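PDB 5LPI: centrosomal protein of 104 kDa, which is required for ciliogenesis and for the structural integrity of the ciliary tip, the part described here being its zinc finger array. Local coordinates for residues Cys74-Phe79 / Leu106-Phe111; Cys13-Glu18 / Leu37-Cys42. All coordinates share one frame; numbering follows the deposited sequence.

Contact 1: Cys74-Phe79 / Leu106-Phe111. With ZN (zinc ion), chain E; ZN (zinc ion), chain H.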
loop_
_atom_site.group_PDB
_atom_site.type_symbol
_atom_site.label_atom_id
_atom_site.label_comp_id
_atom_site.label_asym_id
_atom_site.label_seq_id
_atom_site.Cartn_x
_atom_site.Cartn_y
_atom_site.Cartn_z
ATOM N N CYS A 74 -2.125 -10.666 12.834
ATOM C CA CYS A 74 -2.493 -10.143 11.527
ATOM C C CYS A 74 -1.325 -9.538 10.757
ATOM O O CYS A 74 -1.504 -9.202 9.585
ATOM C CB CYS A 74 -3.601 -9.091 11.659
ATOM S SG CYS A 74 -3.142 -7.675 12.656
ATOM N N SER A 75 -0.154 -9.384 11.376
ATOM C CA SER A 75 1.061 -8.826 10.775
ATOM C C SER A 75 0.976 -7.323 10.547
ATOM O O SER A 75 1.921 -6.742 9.997
ATOM C CB SER A 75 1.427 -9.493 9.440
ATOM O OG SER A 75 0.590 -9.013 8.389
ATOM N N GLU A 76 -0.107 -6.670 10.952
ATOM C CA GLU A 76 -0.276 -5.246 10.724
ATOM C C GLU A 76 0.337 -4.427 11.862
ATOM O O GLU A 76 0.594 -4.927 12.961
ATOM C CB GLU A 76 -1.759 -4.906 10.561
ATOM C CG GLU A 76 -2.405 -5.591 9.351
ATOM C CD GLU A 76 -3.866 -5.218 9.148
ATOM O OE1 GLU A 76 -4.370 -4.310 9.852
ATOM O OE2 GLU A 76 -4.517 -5.843 8.279
ATOM N N ALA A 77 0.589 -3.155 11.567
ATOM C CA ALA A 77 1.011 -2.197 12.579
ATOM C C ALA A 77 -0.189 -1.714 13.383
ATOM O O ALA A 77 -1.248 -1.399 12.829
ATOM C CB ALA A 77 1.702 -0.995 11.931
ATOM N N VAL A 78 -0.013 -1.655 14.695
ATOM C CA VAL A 78 -1.021 -1.167 15.624
ATOM C C VAL A 78 -0.328 -0.173 16.545
ATOM O O VAL A 78 0.851 -0.350 16.871
ATOM C CB VAL A 78 -1.635 -2.332 16.436
ATOM C CG1 VAL A 78 -2.656 -1.825 17.441
ATOM C CG2 VAL A 78 -2.263 -3.373 15.492
ATOM N N PHE A 79 -1.039 0.877 16.943
ATOM C CA PHE A 79 -0.492 1.780 17.948
ATOM C C PHE A 79 0.023 0.972 19.133
ATOM O O PHE A 79 -0.620 0.014 19.572
ATOM C CB PHE A 79 -1.553 2.773 18.416
ATOM C CG PHE A 79 -1.733 3.950 17.503
ATOM C CD1 PHE A 79 -0.663 4.773 17.192
ATOM C CD2 PHE A 79 -2.984 4.257 16.988
ATOM C CE1 PHE A 79 -0.835 5.874 16.363
ATOM C CE2 PHE A 79 -3.162 5.350 16.154
ATOM C CZ PHE A 79 -2.089 6.157 15.843
ATOM N N LEU A 106 -5.556 -1.910 4.110
ATOM C CA LEU A 106 -6.705 -1.009 4.186
ATOM C C LEU A 106 -7.991 -1.753 4.536
ATOM O O LEU A 106 -8.776 -1.287 5.366
ATOM C CB LEU A 106 -6.882 -0.261 2.864
ATOM C CG LEU A 106 -5.657 0.508 2.354
ATOM C CD1 LEU A 106 -5.999 1.229 1.051
ATOM C CD2 LEU A 106 -5.142 1.504 3.426
ATOM N N CYS A 107 -8.231 -2.906 3.912
ATOM C CA CYS A 107 -9.434 -3.680 4.189
ATOM C C CYS A 107 -9.142 -4.992 4.905
ATOM O O CYS A 107 -10.085 -5.722 5.237
ATOM C CB CYS A 107 -10.212 -3.949 2.885
ATOM S SG CYS A 107 -9.434 -5.165 1.773
ATOM N N HIS A 108 -7.865 -5.332 5.121
ATOM C CA HIS A 108 -7.454 -6.500 5.906
ATOM C C HIS A 108 -7.741 -7.834 5.225
ATOM O O HIS A 108 -7.807 -8.862 5.900
ATOM C CB HIS A 108 -8.103 -6.491 7.293
ATOM C CG HIS A 108 -8.085 -5.148 7.941
ATOM N ND1 HIS A 108 -6.921 -4.562 8.398
ATOM C CD2 HIS A 108 -9.075 -4.252 8.160
ATOM C CE1 HIS A 108 -7.203 -3.375 8.904
ATOM N NE2 HIS A 108 -8.499 -3.157 8.760
ATOM N N GLU A 109 -7.884 -7.866 3.902
ATOM C CA GLU A 109 -8.110 -9.123 3.202
ATOM C C GLU A 109 -6.789 -9.743 2.764
ATOM O O GLU A 109 -5.839 -9.033 2.398
ATOM C CB GLU A 109 -9.028 -8.908 1.994
ATOM C CG GLU A 109 -10.411 -8.411 2.403
ATOM C CD GLU A 109 -11.327 -8.130 1.222
ATOM O OE1 GLU A 109 -10.900 -8.325 0.053
ATOM O OE2 GLU A 109 -12.481 -7.723 1.475
ATOM N N ASN A 110 -6.723 -11.068 2.850
ATOM C CA ASN A 110 -5.648 -11.845 2.253
ATOM C C ASN A 110 -6.126 -12.323 0.887
ATOM O O ASN A 110 -7.263 -12.785 0.741
ATOM C CB ASN A 110 -5.259 -13.052 3.124
ATOM C CG ASN A 110 -4.849 -12.661 4.560
ATOM O OD1 ASN A 110 -4.027 -11.762 4.778
ATOM N ND2 ASN A 110 -5.411 -13.368 5.538
ATOM N N PHE A 111 -5.273 -12.204 -0.123
ATOM C CA PHE A 111 -5.706 -12.596 -1.455
ATOM C C PHE A 111 -4.493 -13.038 -2.254
ATOM O O PHE A 111 -3.364 -13.019 -1.753
ATOM C CB PHE A 111 -6.482 -11.461 -2.119
ATOM C CG PHE A 111 -5.701 -10.176 -2.250
ATOM C CD1 PHE A 111 -5.575 -9.293 -1.174
ATOM C CD2 PHE A 111 -5.107 -9.842 -3.458
ATOM C CE1 PHE A 111 -4.870 -8.101 -1.302
ATOM C CE2 PHE A 111 -4.401 -8.642 -3.601
ATOM C CZ PHE A 111 -4.284 -7.773 -2.521
HETATM ZN ZN ZN E . -3.860 -8.275 14.842
HETATM ZN ZN ZN H . -8.145 -3.736 0.293
#
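The imidazole of His108 meets the carboxylate of Glu76 at its edge, and the two flat groups lie nearly coplanar, their planes 21° apart. His108 ND1 donates to Glu76 OE2 over 2.7 Å, with an N-H...O angle of 174°; the oxygen lies in the ring plane and accepts the bond through its syn lone pair. The second oxygen is also near, Glu76 OE1 being 2.9 Å from His108 ND1, so the carboxylate as a whole faces this ring edge. The Glu76 chain, extended beyond CG (chi2 -178°), carries the carboxylate across to the ring. Glu76 OE2 has a second partner in Arg103, which forms a salt bridge to it and also packs against His108; this neighbouring positive charge would probably favour an ionised carboxylate. Each partner follows a zinc ligand in the chain: Glu76 comes two residues after Cys74 and His108 directly after Cys107. Cys74 SG binds one zinc ion at 2.4 Å and receives a weak bond from Glu76 N, while Cys107 binds another. This small surface contact is thus a histidine-carboxylate hydrogen bond between two neighbouring fingers of the array, joining the loops that carry the second cysteine of successive CxxC zinc sites.

Contact 2: Cys13-Glu18 / Leu37-Cys42. With ZN (zinc ion), chain G; ZN (zinc ion), chain F.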
loop_
_atom_site.group_PDB
_atom_site.type_symbol
_atom_site.label_atom_id
_atom_site.label_comp_id
_atom_site.label_asym_id
_atom_site.label_seq_id
_atom_site.Cartn_x
_atom_site.Cartn_y
_atom_site.Cartn_z
ATOM N N CYS A 13 3.767 6.156 -14.803
ATOM C CA CYS A 13 3.726 5.886 -13.366
ATOM C C CYS A 13 4.073 4.414 -13.148
ATOM O O CYS A 13 3.274 3.534 -13.469
ATOM C CB CYS A 13 2.352 6.182 -12.782
ATOM S SG CYS A 13 2.224 5.770 -11.010
ATOM N N ILE A 14 5.245 4.148 -12.569
ATOM C CA ILE A 14 5.647 2.765 -12.332
ATOM C C ILE A 14 4.794 2.060 -11.288
ATOM O O ILE A 14 4.873 0.831 -11.174
ATOM C CB ILE A 14 7.125 2.691 -11.907
ATOM C CG1 ILE A 14 7.327 3.394 -10.570
ATOM C CG2 ILE A 14 8.020 3.322 -12.970
ATOM C CD1 ILE A 14 8.686 3.165 -9.991
ATOM N N PHE A 15 3.975 2.787 -10.528
ATOM C CA PHE A 15 3.165 2.144 -9.498
ATOM C C PHE A 15 1.854 1.609 -10.045
ATOM O O PHE A 15 1.523 0.442 -9.823
ATOM C CB PHE A 15 2.909 3.117 -8.349
ATOM C CG PHE A 15 4.165 3.649 -7.775
ATOM C CD1 PHE A 15 4.995 2.817 -7.050
ATOM C CD2 PHE A 15 4.557 4.954 -8.015
ATOM C CE1 PHE A 15 6.183 3.285 -6.538
ATOM C CE2 PHE A 15 5.743 5.435 -7.502
ATOM C CZ PHE A 15 6.561 4.600 -6.764
ATOM N N CYS A 16 1.096 2.438 -10.755
ATOM C CA CYS A 16 -0.159 1.965 -11.315
ATOM C C CYS A 16 -0.063 1.628 -12.798
ATOM O O CYS A 16 -1.022 1.073 -13.355
ATOM C CB CYS A 16 -1.270 2.995 -11.093
ATOM S SG CYS A 16 -1.130 4.477 -12.094
ATOM N N GLY A 17 1.064 1.927 -13.440
ATOM C CA GLY A 17 1.250 1.594 -14.841
ATOM C C GLY A 17 0.718 2.616 -15.824
ATOM O O GLY A 17 1.064 2.545 -17.007
ATOM N N GLU A 18 -0.105 3.565 -15.376
ATOM C CA GLU A 18 -0.704 4.529 -16.288
ATOM C C GLU A 18 0.367 5.323 -17.019
ATOM O O GLU A 18 1.420 5.648 -16.462
ATOM C CB GLU A 18 -1.617 5.496 -15.528
ATOM C CG GLU A 18 -3.025 4.989 -15.281
ATOM C CD GLU A 18 -3.932 6.066 -14.707
ATOM O OE1 GLU A 18 -3.609 7.270 -14.857
ATOM O OE2 GLU A 18 -4.964 5.708 -14.099
ATOM N N LEU A 37 -3.938 5.314 -7.638
ATOM C CA LEU A 37 -4.721 4.385 -6.822
ATOM C C LEU A 37 -3.852 3.413 -6.030
ATOM O O LEU A 37 -4.342 2.803 -5.075
ATOM C CB LEU A 37 -5.696 3.594 -7.708
ATOM C CG LEU A 37 -6.767 4.429 -8.417
ATOM C CD1 LEU A 37 -7.632 3.565 -9.309
ATOM C CD2 LEU A 37 -7.621 5.179 -7.411
ATOM N N MET A 38 -2.589 3.243 -6.397
ATOM C CA MET A 38 -1.718 2.301 -5.706
ATOM C C MET A 38 -1.011 2.915 -4.508
ATOM O O MET A 38 -0.352 2.193 -3.740
ATOM C CB MET A 38 -0.685 1.740 -6.679
ATOM C CG MET A 38 -1.301 1.041 -7.886
ATOM S SD MET A 38 -2.212 -0.455 -7.420
ATOM C CE MET A 38 -0.879 -1.372 -6.646
ATOM N N LEU A 39 -1.138 4.219 -4.322
ATOM C CA LEU A 39 -0.438 4.926 -3.268
ATOM C C LEU A 39 -1.440 5.538 -2.302
ATOM O O LEU A 39 -2.628 5.699 -2.609
ATOM C CB LEU A 39 0.461 6.030 -3.854
ATOM C CG LEU A 39 1.350 5.633 -5.027
ATOM C CD1 LEU A 39 2.091 6.871 -5.565
ATOM C CD2 LEU A 39 2.345 4.532 -4.642
ATOM N N THR A 40 -0.932 5.882 -1.122
ATOM C CA THR A 40 -1.712 6.567 -0.110
ATOM C C THR A 40 -0.804 7.573 0.584
ATOM O O THR A 40 0.421 7.440 0.568
ATOM C CB THR A 40 -2.317 5.562 0.890
ATOM O OG1 THR A 40 -3.221 6.246 1.745
ATOM C CG2 THR A 40 -1.235 4.921 1.756
ATOM N N ARG A 41 -1.403 8.601 1.174
ATOM C CA ARG A 41 -0.663 9.487 2.065
ATOM C C ARG A 41 -0.692 8.914 3.469
ATOM O O ARG A 41 -1.771 8.721 4.031
ATOM C CB ARG A 41 -1.270 10.888 2.111
ATOM C CG ARG A 41 -0.864 11.820 1.035
ATOM C CD ARG A 41 -1.588 13.155 1.242
ATOM N NE ARG A 41 -2.039 13.675 -0.034
ATOM C CZ ARG A 41 -2.932 14.639 -0.177
ATOM N NH1 ARG A 41 -3.481 15.206 0.891
ATOM N NH2 ARG A 41 -3.269 15.022 -1.390
ATOM N N CYS A 42 0.475 8.713 4.068
ATOM C CA CYS A 42 0.489 8.281 5.466
ATOM C C CYS A 42 -0.096 9.372 6.355
ATOM O O CYS A 42 0.407 10.502 6.370
ATOM C CB CYS A 42 1.908 7.946 5.911
ATOM S SG CYS A 42 1.948 7.424 7.626
HETATM ZN ZN ZN G . 0.010 5.842 -10.588
HETATM ZN ZN ZN F . 4.270 7.472 7.807
#
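Cys13 SG, in the turn whose Phe15 and Cys16 pack against Met38 and Leu39, is gripped from several directions: it binds zinc, accepts a nearly straight bond from Cys16 N at 3.5 Å, and takes a weak, more bent one from Phe15 N. Cys16 SG shares the metal and in turn accepts from Glu18 N, while His31 and Cys36 complete the site. Such N-H...S bonds around a CxxC pair are the mark of a zinc knuckle, here tightened by a backbone bond from Gly17 N to Cys13 O at 2.7 Å. The segment 37-42 packs against this knuckle. Leu39 CD2 sits over one face of the Phe15 ring, 4.0 Å from its centroid in a CH-pi contact displaced toward the rim, and Ile14 CG1 lies over the opposite face. Replacing Phe15 with alanine would probably leave the Leu39 methyl without its aromatic partner and open a gap beside Tyr32, whose ring meets the phenylalanine edge-to-face. Met38 enters alongside: with chi1 at -58° its CG is anti to the carbonyl carbon and reaches Cys16 CB at 3.8 Å, and the same CG lies 3.5 Å from Phe15 O.

How the contacts relate
The two contacts are in series along the chain, contact 2 first, on opposite sides of its centre, their own centres 19 Å apart and nearest atoms about 5 Å apart without touching. Contact 2 sets the first zinc knuckle against the segment leading to Cys42 of the second site; contact 1 ties the third site to the fourth. Helix 115-123, which carries His121 of the last site, borders both: Met123 touches Cys16 and Met38, and Ala117 touches Phe111. Helix 54-60, whose His57 shares a zinc ion with Cys42 of contact 2, meets Ala77 and Leu106 of contact 1. The helix 115-123 contacts with the first finger are consistent with a folded-back chain rather than a string of independent fingers.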